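Local coordinates for protein phosphoribosylaminoimidazole-succinocarboxamide synthase (Pyrococcus horikoshii, PDB 4O81) that catalyses the ATP-dependent joining of L-aspartate to carboxyaminoimidazole ribonucleotide, giving SAICAR, ADP and phosphate in de novo purine biosynthesis, at residues K167-V172 with C197-A202; N94-S99 with E108-P113; Y86-V91 with D144-I149. All coordinates share one frame; numbering follows the deposited sequence.

Contact 1 (K167-V172 with C197-A202); sequences KGIILV and CRFWDA. With AMP (adenosine monophosphate), chain K.
Val-172 drops its CG2 methyl onto the Trp-200 indole. The methyl stands 3.5 Å from the centroid of the five-membered ring of Trp-200 and 16° off its normal, a CH-pi contact over the face. With CG1 of Val-172 anti to the backbone N (chi1 166°), CG2 is left opposite the carbonyl carbon and over the indole, while CB packs against CB of Arg-198 at 3.7 Å. Ile-170 lies on the same face of the sheet as Trp-200; its CB meets CB of Trp-200, and its CD1 runs on to CA of Ala-202, 3.7 Å away. Ile-170 and Trp-200 form an antiparallel hydrogen-bonded pair: Ile-170 N gives to Trp-200 O at 2.7 Å, and Trp-200 N returns a bond to Ile-170 O at 3.0 Å. On the other face, Leu-171 CD1 touches Phe-199 CE1 at 3.7 Å. Arg-198 stretches away to AMP, where its NH1 holds O2P at 2.9 Å; salt bridges to Asp-173 and Asp-211 steady the guanidinium. Asp-201 OD1 forms a salt bridge with Arg-230. Strand 197-201 thus lines up antiparallel to the start of strand 169-180, with Ile-169, Leu-171 and Phe-199 packed on helix 143-165, and helix 220-232 also lying against Ile-169 and Phe-199.

Contact 2 (N94-S99 with E108-P113); sequences NVVAGS and EGYELP. With AMP (adenosine monophosphate), chain K.
Val-96 and Tyr-110 meet at a slant, the CG2 methyl of Val-96 resting 3.8 Å from CB of Tyr-110 while the phenol ring carries on away from the contact. With chi1 at 174°, CG2 of Val-96 lies opposite the carbonyl carbon, and from there it also reaches CD2 of Leu-112 at 3.9 Å. Leu-112 in turn lays CB against the carbonyl oxygen of Asn-94, 3.4 Å away. Val-95 has nearly the same torsion but sits on the face shared with Glu-111; its CG1 lies 3.7 Å from the backbone C of Gly-109. Three bonds pin the backbones. Leu-112 N gives to Asn-94 O, Val-96 N to Tyr-110 O, and Gly-109 N to Val-96 O at 2.9 Å with a nearly straight 174° angle. Glu-108, bent at chi2, brings OE2 near CA of Ala-97, and that oxygen is salt-bridged to Lys-101. Past the paired part, Ser-99 grips the AMP phosphate twice, N to O2P at 2.9 Å and OG to O1P at 2.8 Å. CA of Gly-98 lies close to O2P of AMP, so the backbone passes beside the phosphate. This is a short antiparallel pairing that closes the loop connecting strands 84-93 and 111-121, whose 94-99 limb supplies part of the AMP phosphate site.

Contact 3 (Y86-V91 with D144-I149); sequences YPLEVV and DEIKKI. With CD (cadmium ion), chain H; CD (cadmium ion), chain E; AMP (adenosine monophosphate), chain K.
With chi1 -69°, CG of Tyr-86 stands opposite the carbonyl carbon and the ring extends toward the helix, and a similar chi1 sends the extended Glu-145 side chain back to meet it. The phenol OH donates to OE2 of Glu-145 at 2.5 Å, a short bond that reaches the carboxylate on its anti side and 24° out of its plane. Ring and carboxylate planes stand 64° apart. The other carboxylate oxygen, OE1, accepts from the backbone N of Ser-142, so both oxygens of Glu-145 are held. One turn along the helix, Ile-149 sets CD1 over the centre of the Tyr-86 ring, 3.9 Å from the centroid, a CH-pi contact. The same residue puts CG2 against CG2 of Val-90 at 3.7 Å. Leu-88 CD1 touches CD1 of Ile-146 at 4.1 Å, the two side chains crossing at about a right angle, and also lies near CD1 of Ile-149. Glu-89 points away from the helix, toward the nucleotide: OE1 binds one cadmium ion at 2.3 Å, also bound by AMP N7 and a water, and OE2 binds a second that Asp-128 shares. Helix 143-165 therefore packs on one side of strand 84-93 and AMP on the other. That strand runs between strands 111-121 and 169-180; Phe-178 of the latter touches both Val-90 and Ile-149, and Ile-186 of strand 186-188 borders Tyr-86 and Ile-149.

Overall arrangement
All three contacts touch AMP and reach the same antiparallel sheet. Contacts 1 and 3 are buried, whereas contact 2 is only partly so, with Glu-108 and Glu-111 exposed. Contacts 1 and 2 adjoin: Val-172 O probably accepts from Asn-94 N, and Val-172 CG1 packs on Ala-97 CB. Contact 3 lies farther off, its centre about 24 Å from that of contact 1, yet helix 143-165 leads directly into strand 169-180. Chemistry follows position. Backbone pairing dominates contacts 1 and 2, which approach the phosphate; contact 3 joins helix to sheet through side chains alone, and its strand meets the base through metal.

Contact 1 (K167-V172 with C197-A202)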
loop_
_atom_site.group_PDB
_atom_site.type_symbol
_atom_site.label_atom_id
_atom_site.label_comp_id
_atom_site.label_asym_id
_atom_site.label_seq_id
_atom_site.Cartn_x
_atom_site.Cartn_y
_atom_site.Cartn_z
ATOM N N LYS A 167 8.335 8.194 3.851
ATOM C CA LYS A 167 9.588 8.914 4.038
ATOM C C LYS A 167 9.880 9.903 2.910
ATOM O O LYS A 167 10.998 10.381 2.770
ATOM C CB LYS A 167 10.720 7.908 4.216
ATOM C CG LYS A 167 10.467 6.992 5.400
ATOM C CD LYS A 167 11.552 5.945 5.542
ATOM C CE LYS A 167 11.267 4.983 6.684
ATOM N NZ LYS A 167 11.139 5.630 8.015
ATOM N N GLY A 168 8.868 10.217 2.115
ATOM C CA GLY A 168 9.025 11.113 0.957
ATOM C C GLY A 168 9.859 10.554 -0.190
ATOM O O GLY A 168 10.505 11.322 -0.914
ATOM N N ILE A 169 9.843 9.225 -0.357
ATOM C CA ILE A 169 10.594 8.542 -1.422
ATOM C C ILE A 169 9.653 7.732 -2.314
ATOM O O ILE A 169 8.915 6.872 -1.821
ATOM C CB ILE A 169 11.695 7.597 -0.855
ATOM C CG1 ILE A 169 12.743 8.371 -0.044
ATOM C CG2 ILE A 169 12.375 6.819 -1.985
ATOM C CD1 ILE A 169 13.590 7.492 0.858
ATOM N N ILE A 170 9.682 8.021 -3.619
ATOM C CA ILE A 170 8.931 7.272 -4.615
ATOM C C ILE A 170 9.704 6.019 -5.030
ATOM O O ILE A 170 10.852 6.103 -5.525
ATOM C CB ILE A 170 8.637 8.128 -5.865
ATOM C CG1 ILE A 170 7.882 9.396 -5.475
ATOM C CG2 ILE A 170 7.847 7.328 -6.912
ATOM C CD1 ILE A 170 7.886 10.481 -6.538
ATOM N N LEU A 171 9.094 4.854 -4.823
ATOM C CA LEU A 171 9.640 3.627 -5.425
ATOM C C LEU A 171 9.181 3.572 -6.866
ATOM O O LEU A 171 8.036 3.199 -7.148
ATOM C CB LEU A 171 9.176 2.378 -4.681
ATOM C CG LEU A 171 9.677 0.998 -5.132
ATOM C CD1 LEU A 171 11.197 0.895 -5.054
ATOM C CD2 LEU A 171 9.035 -0.060 -4.246
ATOM N N VAL A 172 10.071 3.964 -7.772
ATOM C CA VAL A 172 9.744 4.100 -9.196
ATOM C C VAL A 172 9.665 2.714 -9.855
ATOM O O VAL A 172 8.668 2.378 -10.495
ATOM C CB VAL A 172 10.759 5.052 -9.906
ATOM C CG1 VAL A 172 10.659 4.950 -11.427
ATOM C CG2 VAL A 172 10.509 6.500 -9.448
ATOM N N CYS A 197 17.144 -0.576 -7.445
ATOM C CA CYS A 197 15.861 0.145 -7.385
ATOM C C CYS A 197 16.030 1.545 -7.953
ATOM O O CYS A 197 17.125 2.111 -7.887
ATOM C CB CYS A 197 15.388 0.329 -5.933
ATOM S SG CYS A 197 15.259 -1.114 -4.860
ATOM N N ARG A 198 14.953 2.112 -8.489
ATOM C CA ARG A 198 14.900 3.542 -8.734
ATOM C C ARG A 198 14.113 4.186 -7.612
ATOM O O ARG A 198 12.930 3.868 -7.396
ATOM C CB ARG A 198 14.273 3.909 -10.088
ATOM C CG ARG A 198 15.179 3.641 -11.281
ATOM C CD ARG A 198 14.680 4.328 -12.551
ATOM N NE ARG A 198 15.569 4.038 -13.677
ATOM C CZ ARG A 198 15.375 3.070 -14.574
ATOM N NH1 ARG A 198 14.294 2.291 -14.526
ATOM N NH2 ARG A 198 16.264 2.898 -15.546
ATOM N N PHE A 199 14.783 5.102 -6.911
ATOM C CA PHE A 199 14.169 5.875 -5.838
ATOM C C PHE A 199 14.209 7.341 -6.223
ATOM O O PHE A 199 15.294 7.864 -6.556
ATOM C CB PHE A 199 14.958 5.750 -4.543
ATOM C CG PHE A 199 15.110 4.357 -4.005
ATOM C CD1 PHE A 199 14.009 3.524 -3.804
ATOM C CD2 PHE A 199 16.373 3.910 -3.603
ATOM C CE1 PHE A 199 14.168 2.269 -3.248
ATOM C CE2 PHE A 199 16.537 2.654 -3.045
ATOM C CZ PHE A 199 15.428 1.833 -2.863
ATOM N N TRP A 200 13.054 8.006 -6.184
ATOM C CA TRP A 200 12.992 9.453 -6.423
ATOM C C TRP A 200 12.489 10.170 -5.218
ATOM O O TRP A 200 11.558 9.706 -4.542
ATOM C CB TRP A 200 12.055 9.854 -7.568
ATOM C CG TRP A 200 12.447 9.402 -8.948
ATOM C CD1 TRP A 200 13.620 8.772 -9.347
ATOM C CD2 TRP A 200 11.658 9.543 -10.163
ATOM N NE1 TRP A 200 13.600 8.514 -10.688
ATOM C CE2 TRP A 200 12.450 8.947 -11.236
ATOM C CE3 TRP A 200 10.409 10.083 -10.460
ATOM C CZ2 TRP A 200 11.994 8.902 -12.550
ATOM C CZ3 TRP A 200 9.958 10.029 -11.783
ATOM C CH2 TRP A 200 10.735 9.448 -12.802
ATOM N N ASP A 201 13.051 11.343 -4.975
ATOM C CA ASP A 201 12.494 12.222 -3.959
ATOM C C ASP A 201 11.058 12.629 -4.333
ATOM O O ASP A 201 10.772 13.029 -5.476
ATOM C CB ASP A 201 13.352 13.464 -3.765
ATOM C CG ASP A 201 12.781 14.364 -2.716
ATOM O OD1 ASP A 201 12.832 13.977 -1.543
ATOM O OD2 ASP A 201 12.213 15.410 -3.071
ATOM N N ALA A 202 10.147 12.515 -3.374
ATOM C CA ALA A 202 8.735 12.731 -3.661
ATOM C C ALA A 202 8.430 14.135 -4.166
ATOM O O ALA A 202 7.558 14.303 -5.020
ATOM C CB ALA A 202 7.866 12.403 -2.442
HETATM P P AMP K . 15.127 -0.666 -16.832
HETATM O O1P AMP K . 14.511 -1.898 -17.471
HETATM O O2P AMP K . 14.252 0.557 -16.884
HETATM O O3P AMP K . 16.530 -0.358 -17.273
HETATM O "O5'" AMP K . 15.303 -1.075 -15.262
HETATM C "C5'" AMP K . 14.192 -1.234 -14.356
HETATM C "C4'" AMP K . 14.574 -1.337 -12.864
HETATM O "O4'" AMP K . 15.129 -2.611 -12.546
HETATM C "C3'" AMP K . 15.608 -0.321 -12.369
HETATM O "O3'" AMP K . 15.342 0.007 -10.997
HETATM C "C2'" AMP K . 16.918 -1.065 -12.423
HETATM O "O2'" AMP K . 17.854 -0.558 -11.466
HETATM C "C1'" AMP K . 16.492 -2.495 -12.114
HETATM N N9 AMP K . 17.373 -3.447 -12.831
HETATM C C8 AMP K . 17.137 -3.997 -14.039
HETATM N N7 AMP K . 18.154 -4.823 -14.400
HETATM C C5 AMP K . 19.069 -4.811 -13.426
HETATM C C6 AMP K . 20.385 -5.459 -13.173
HETATM N N6 AMP K . 20.940 -6.307 -14.075
HETATM N N1 AMP K . 21.004 -5.164 -11.999
HETATM C C2 AMP K . 20.467 -4.315 -11.094
HETATM N N3 AMP K . 19.277 -3.701 -11.266
HETATM C C4 AMP K . 18.546 -3.901 -12.384
#

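Contact 2 (N94-S99 with E108-P113)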
loop_
_atom_site.group_PDB
_atom_site.type_symbol
_atom_site.label_atom_id
_atom_site.label_comp_id
_atom_site.label_asym_id
_atom_site.label_seq_id
_atom_site.Cartn_x
_atom_site.Cartn_y
_atom_site.Cartn_z
ATOM N N ASN A 94 6.161 1.047 -10.808
ATOM C CA ASN A 94 5.051 1.879 -10.357
ATOM C C ASN A 94 4.946 3.177 -11.150
ATOM O O ASN A 94 3.864 3.727 -11.306
ATOM C CB ASN A 94 5.215 2.206 -8.872
ATOM C CG ASN A 94 5.222 0.969 -8.019
ATOM O OD1 ASN A 94 4.272 0.200 -8.070
ATOM N ND2 ASN A 94 6.307 0.739 -7.267
ATOM N N VAL A 95 6.095 3.675 -11.600
ATOM C CA VAL A 95 6.194 4.959 -12.299
ATOM C C VAL A 95 7.017 4.731 -13.567
ATOM O O VAL A 95 8.019 4.042 -13.512
ATOM C CB VAL A 95 6.894 6.003 -11.380
ATOM C CG1 VAL A 95 7.226 7.274 -12.138
ATOM C CG2 VAL A 95 6.041 6.309 -10.154
ATOM N N VAL A 96 6.605 5.316 -14.690
ATOM C CA VAL A 96 7.311 5.176 -15.977
ATOM C C VAL A 96 8.723 5.788 -15.900
ATOM O O VAL A 96 8.887 6.948 -15.537
ATOM C CB VAL A 96 6.498 5.800 -17.154
ATOM C CG1 VAL A 96 7.290 5.778 -18.472
ATOM C CG2 VAL A 96 5.148 5.110 -17.328
ATOM N N ALA A 97 9.729 4.983 -16.212
ATOM C CA ALA A 97 11.131 5.418 -16.236
ATOM C C ALA A 97 11.932 4.386 -17.014
ATOM O O ALA A 97 11.428 3.287 -17.295
ATOM C CB ALA A 97 11.688 5.568 -14.817
ATOM N N GLY A 98 13.172 4.734 -17.357
ATOM C CA GLY A 98 14.095 3.825 -18.066
ATOM C C GLY A 98 13.446 3.162 -19.270
ATOM O O GLY A 98 12.765 3.838 -20.052
ATOM N N SER A 99 13.616 1.839 -19.393
ATOM C CA SER A 99 13.199 1.104 -20.591
ATOM C C SER A 99 11.685 1.087 -20.850
ATOM O O SER A 99 11.268 0.859 -21.990
ATOM C CB SER A 99 13.768 -0.322 -20.595
ATOM O OG SER A 99 13.059 -1.177 -19.710
ATOM N N GLU A 108 8.198 10.022 -18.986
ATOM C CA GLU A 108 8.895 9.781 -17.736
ATOM C C GLU A 108 8.130 10.439 -16.593
ATOM O O GLU A 108 7.653 11.555 -16.729
ATOM C CB GLU A 108 10.334 10.301 -17.807
ATOM C CG GLU A 108 11.121 9.996 -16.537
ATOM C CD GLU A 108 12.574 9.687 -16.785
ATOM O OE1 GLU A 108 13.438 10.417 -16.244
ATOM O OE2 GLU A 108 12.845 8.719 -17.517
ATOM N N GLY A 109 7.980 9.724 -15.484
ATOM C CA GLY A 109 7.305 10.268 -14.315
ATOM C C GLY A 109 5.833 9.910 -14.262
ATOM O O GLY A 109 5.170 10.159 -13.260
ATOM N N TYR A 110 5.308 9.311 -15.328
ATOM C CA TYR A 110 3.885 8.960 -15.348
ATOM C C TYR A 110 3.573 7.889 -14.297
ATOM O O TYR A 110 4.242 6.858 -14.232
ATOM C CB TYR A 110 3.466 8.469 -16.731
ATOM C CG TYR A 110 2.008 8.118 -16.842
ATOM C CD1 TYR A 110 1.070 9.073 -17.236
ATOM C CD2 TYR A 110 1.561 6.825 -16.571
ATOM C CE1 TYR A 110 -0.276 8.751 -17.342
ATOM C CE2 TYR A 110 0.225 6.495 -16.680
ATOM C CZ TYR A 110 -0.689 7.461 -17.062
ATOM O OH TYR A 110 -2.021 7.142 -17.168
ATOM N N GLU A 111 2.553 8.146 -13.489
ATOM C CA GLU A 111 2.141 7.200 -12.463
ATOM C C GLU A 111 1.206 6.145 -13.039
ATOM O O GLU A 111 0.156 6.482 -13.585
ATOM C CB GLU A 111 1.460 7.912 -11.301
ATOM C CG GLU A 111 0.866 6.950 -10.288
ATOM C CD GLU A 111 0.008 7.649 -9.265
ATOM O OE1 GLU A 111 0.581 8.176 -8.291
ATOM O OE2 GLU A 111 -1.235 7.667 -9.435
ATOM N N LEU A 112 1.589 4.878 -12.898
ATOM C CA LEU A 112 0.815 3.778 -13.473
ATOM C C LEU A 112 -0.417 3.473 -12.631
ATOM O O LEU A 112 -0.362 3.544 -11.414
ATOM C CB LEU A 112 1.679 2.527 -13.660
ATOM C CG LEU A 112 2.837 2.674 -14.648
ATOM C CD1 LEU A 112 3.869 1.568 -14.444
ATOM C CD2 LEU A 112 2.325 2.702 -16.082
ATOM N N PRO A 113 -1.537 3.138 -13.288
ATOM C CA PRO A 113 -2.764 2.871 -12.526
ATOM C C PRO A 113 -2.578 1.647 -11.634
ATOM O O PRO A 113 -3.128 1.597 -10.549
ATOM C CB PRO A 113 -3.819 2.607 -13.614
ATOM C CG PRO A 113 -3.041 2.271 -14.854
ATOM C CD PRO A 113 -1.725 2.982 -14.743
HETATM P P AMP K . 15.127 -0.666 -16.832
HETATM O O1P AMP K . 14.511 -1.898 -17.471
HETATM O O2P AMP K . 14.252 0.557 -16.884
HETATM O O3P AMP K . 16.530 -0.358 -17.273
HETATM O "O5'" AMP K . 15.303 -1.075 -15.262
HETATM C "C5'" AMP K . 14.192 -1.234 -14.356
HETATM C "C4'" AMP K . 14.574 -1.337 -12.864
HETATM O "O4'" AMP K . 15.129 -2.611 -12.546
HETATM C "C3'" AMP K . 15.608 -0.321 -12.369
HETATM O "O3'" AMP K . 15.342 0.007 -10.997
HETATM C "C2'" AMP K . 16.918 -1.065 -12.423
HETATM O "O2'" AMP K . 17.854 -0.558 -11.466
HETATM C "C1'" AMP K . 16.492 -2.495 -12.114
HETATM N N9 AMP K . 17.373 -3.447 -12.831
HETATM C C8 AMP K . 17.137 -3.997 -14.039
HETATM N N7 AMP K . 18.154 -4.823 -14.400
HETATM C C5 AMP K . 19.069 -4.811 -13.426
HETATM C C6 AMP K . 20.385 -5.459 -13.173
HETATM N N6 AMP K . 20.940 -6.307 -14.075
HETATM N N1 AMP K . 21.004 -5.164 -11.999
HETATM C C2 AMP K . 20.467 -4.315 -11.094
HETATM N N3 AMP K . 19.277 -3.701 -11.266
HETATM C C4 AMP K . 18.546 -3.901 -12.384
#

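Contact 3 (Y86-V91 with D144-I149)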
loop_
_atom_site.group_PDB
_atom_site.type_symbol
_atom_site.label_atom_id
_atom_site.label_comp_id
_atom_site.label_asym_id
_atom_site.label_seq_id
_atom_site.Cartn_x
_atom_site.Cartn_y
_atom_site.Cartn_z
ATOM N N TYR A 86 16.307 -19.047 -9.823
ATOM C CA TYR A 86 15.629 -18.916 -11.118
ATOM C C TYR A 86 16.440 -17.974 -12.012
ATOM O O TYR A 86 17.003 -16.996 -11.523
ATOM C CB TYR A 86 14.222 -18.384 -10.950
ATOM C CG TYR A 86 13.263 -19.348 -10.293
ATOM C CD1 TYR A 86 12.612 -20.330 -11.039
ATOM C CD2 TYR A 86 12.985 -19.260 -8.929
ATOM C CE1 TYR A 86 11.713 -21.204 -10.441
ATOM C CE2 TYR A 86 12.078 -20.113 -8.330
ATOM C CZ TYR A 86 11.453 -21.087 -9.090
ATOM O OH TYR A 86 10.556 -21.940 -8.489
ATOM N N PRO A 87 16.532 -18.279 -13.324
ATOM C CA PRO A 87 17.338 -17.437 -14.206
ATOM C C PRO A 87 16.550 -16.199 -14.651
ATOM O O PRO A 87 16.431 -15.923 -15.851
ATOM C CB PRO A 87 17.648 -18.367 -15.387
ATOM C CG PRO A 87 16.510 -19.334 -15.423
ATOM C CD PRO A 87 15.959 -19.444 -14.024
ATOM N N LEU A 88 16.038 -15.461 -13.669
ATOM C CA LEU A 88 15.144 -14.341 -13.899
ATOM C C LEU A 88 15.589 -13.064 -13.195
ATOM O O LEU A 88 16.138 -13.101 -12.086
ATOM C CB LEU A 88 13.723 -14.682 -13.415
ATOM C CG LEU A 88 12.949 -15.853 -14.037
ATOM C CD1 LEU A 88 11.611 -16.020 -13.329
ATOM C CD2 LEU A 88 12.733 -15.669 -15.538
ATOM N N GLU A 89 15.349 -11.942 -13.865
ATOM C CA GLU A 89 15.193 -10.655 -13.195
ATOM C C GLU A 89 13.698 -10.340 -13.206
ATOM O O GLU A 89 13.070 -10.329 -14.266
ATOM C CB GLU A 89 15.977 -9.559 -13.901
ATOM C CG GLU A 89 17.469 -9.829 -13.979
ATOM C CD GLU A 89 18.239 -8.752 -14.730
ATOM O OE1 GLU A 89 17.618 -7.952 -15.475
ATOM O OE2 GLU A 89 19.479 -8.719 -14.577
ATOM N N VAL A 90 13.129 -10.135 -12.021
ATOM C CA VAL A 90 11.717 -9.805 -11.890
ATOM C C VAL A 90 11.629 -8.326 -11.555
ATOM O O VAL A 90 12.011 -7.905 -10.466
ATOM C CB VAL A 90 11.019 -10.692 -10.831
ATOM C CG1 VAL A 90 9.534 -10.372 -10.743
ATOM C CG2 VAL A 90 11.254 -12.179 -11.137
ATOM N N VAL A 91 11.136 -7.546 -12.517
ATOM C CA VAL A 91 11.055 -6.100 -12.392
ATOM C C VAL A 91 9.629 -5.628 -12.103
ATOM O O VAL A 91 8.682 -6.003 -12.797
ATOM C CB VAL A 91 11.631 -5.392 -13.651
ATOM C CG1 VAL A 91 11.353 -3.896 -13.632
ATOM C CG2 VAL A 91 13.132 -5.645 -13.771
ATOM N N ASP A 144 2.805 -22.206 -12.798
ATOM C CA ASP A 144 2.457 -22.122 -11.386
ATOM C C ASP A 144 3.540 -21.391 -10.572
ATOM O O ASP A 144 3.232 -20.560 -9.720
ATOM C CB ASP A 144 2.191 -23.514 -10.818
ATOM C CG ASP A 144 0.932 -23.560 -9.998
ATOM O OD1 ASP A 144 -0.169 -23.478 -10.595
ATOM O OD2 ASP A 144 1.044 -23.650 -8.754
ATOM N N GLU A 145 4.799 -21.715 -10.841
ATOM C CA GLU A 145 5.933 -21.014 -10.227
ATOM C C GLU A 145 5.948 -19.512 -10.572
ATOM O O GLU A 145 6.108 -18.678 -9.684
ATOM C CB GLU A 145 7.251 -21.647 -10.650
ATOM C CG GLU A 145 7.577 -22.959 -9.958
ATOM C CD GLU A 145 8.699 -23.681 -10.664
ATOM O OE1 GLU A 145 8.472 -24.170 -11.781
ATOM O OE2 GLU A 145 9.812 -23.745 -10.115
ATOM N N ILE A 146 5.789 -19.198 -11.861
ATOM C CA ILE A 146 5.666 -17.823 -12.354
ATOM C C ILE A 146 4.595 -17.030 -11.613
ATOM O O ILE A 146 4.834 -15.899 -11.200
ATOM C CB ILE A 146 5.380 -17.780 -13.877
ATOM C CG1 ILE A 146 6.633 -18.159 -14.675
ATOM C CG2 ILE A 146 4.872 -16.403 -14.296
ATOM C CD1 ILE A 146 7.859 -17.297 -14.419
ATOM N N LYS A 147 3.420 -17.632 -11.437
ATOM C CA LYS A 147 2.316 -16.965 -10.750
ATOM C C LYS A 147 2.662 -16.688 -9.287
ATOM O O LYS A 147 2.353 -15.605 -8.764
ATOM C CB LYS A 147 1.001 -17.746 -10.890
ATOM C CG LYS A 147 0.463 -17.785 -12.321
ATOM C CD LYS A 147 -0.966 -18.323 -12.389
ATOM N N LYS A 148 3.314 -17.649 -8.637
ATOM C CA LYS A 148 3.778 -17.442 -7.267
ATOM C C LYS A 148 4.838 -16.337 -7.203
ATOM O O LYS A 148 4.770 -15.462 -6.349
ATOM C CB LYS A 148 4.321 -18.735 -6.651
ATOM C CG LYS A 148 4.666 -18.619 -5.166
ATOM C CD LYS A 148 3.451 -18.197 -4.338
ATOM C CE LYS A 148 3.686 -18.406 -2.854
ATOM N NZ LYS A 148 2.401 -18.642 -2.138
ATOM N N ILE A 149 5.809 -16.398 -8.110
ATOM C CA ILE A 149 6.857 -15.388 -8.186
ATOM C C ILE A 149 6.270 -13.979 -8.329
ATOM O O ILE A 149 6.555 -13.106 -7.497
ATOM C CB ILE A 149 7.881 -15.709 -9.294
ATOM C CG1 ILE A 149 8.814 -16.835 -8.809
ATOM C CG2 ILE A 149 8.715 -14.482 -9.649
ATOM C CD1 ILE A 149 9.604 -17.516 -9.908
HETATM CD CD CD H . 17.800 -5.947 -16.523
HETATM CD CD CD E . 21.859 -8.872 -15.760
HETATM P P AMP K . 15.127 -0.666 -16.832
HETATM O O1P AMP K . 14.511 -1.898 -17.471
HETATM O O2P AMP K . 14.252 0.557 -16.884
HETATM O O3P AMP K . 16.530 -0.358 -17.273
HETATM O "O5'" AMP K . 15.303 -1.075 -15.262
HETATM C "C5'" AMP K . 14.192 -1.234 -14.356
HETATM C "C4'" AMP K . 14.574 -1.337 -12.864
HETATM O "O4'" AMP K . 15.129 -2.611 -12.546
HETATM C "C3'" AMP K . 15.608 -0.321 -12.369
HETATM O "O3'" AMP K . 15.342 0.007 -10.997
HETATM C "C2'" AMP K . 16.918 -1.065 -12.423
HETATM O "O2'" AMP K . 17.854 -0.558 -11.466
HETATM C "C1'" AMP K . 16.492 -2.495 -12.114
HETATM N N9 AMP K . 17.373 -3.447 -12.831
HETATM C C8 AMP K . 17.137 -3.997 -14.039
HETATM N N7 AMP K . 18.154 -4.823 -14.400
HETATM C C5 AMP K . 19.069 -4.811 -13.426
HETATM C C6 AMP K . 20.385 -5.459 -13.173
HETATM N N6 AMP K . 20.940 -6.307 -14.075
HETATM N N1 AMP K . 21.004 -5.164 -11.999
HETATM C C2 AMP K . 20.467 -4.315 -11.094
HETATM N N3 AMP K . 19.277 -3.701 -11.266
HETATM C C4 AMP K . 18.546 -3.901 -12.384
HETATM O O HOH W 1 15.467 -4.991 -16.629
#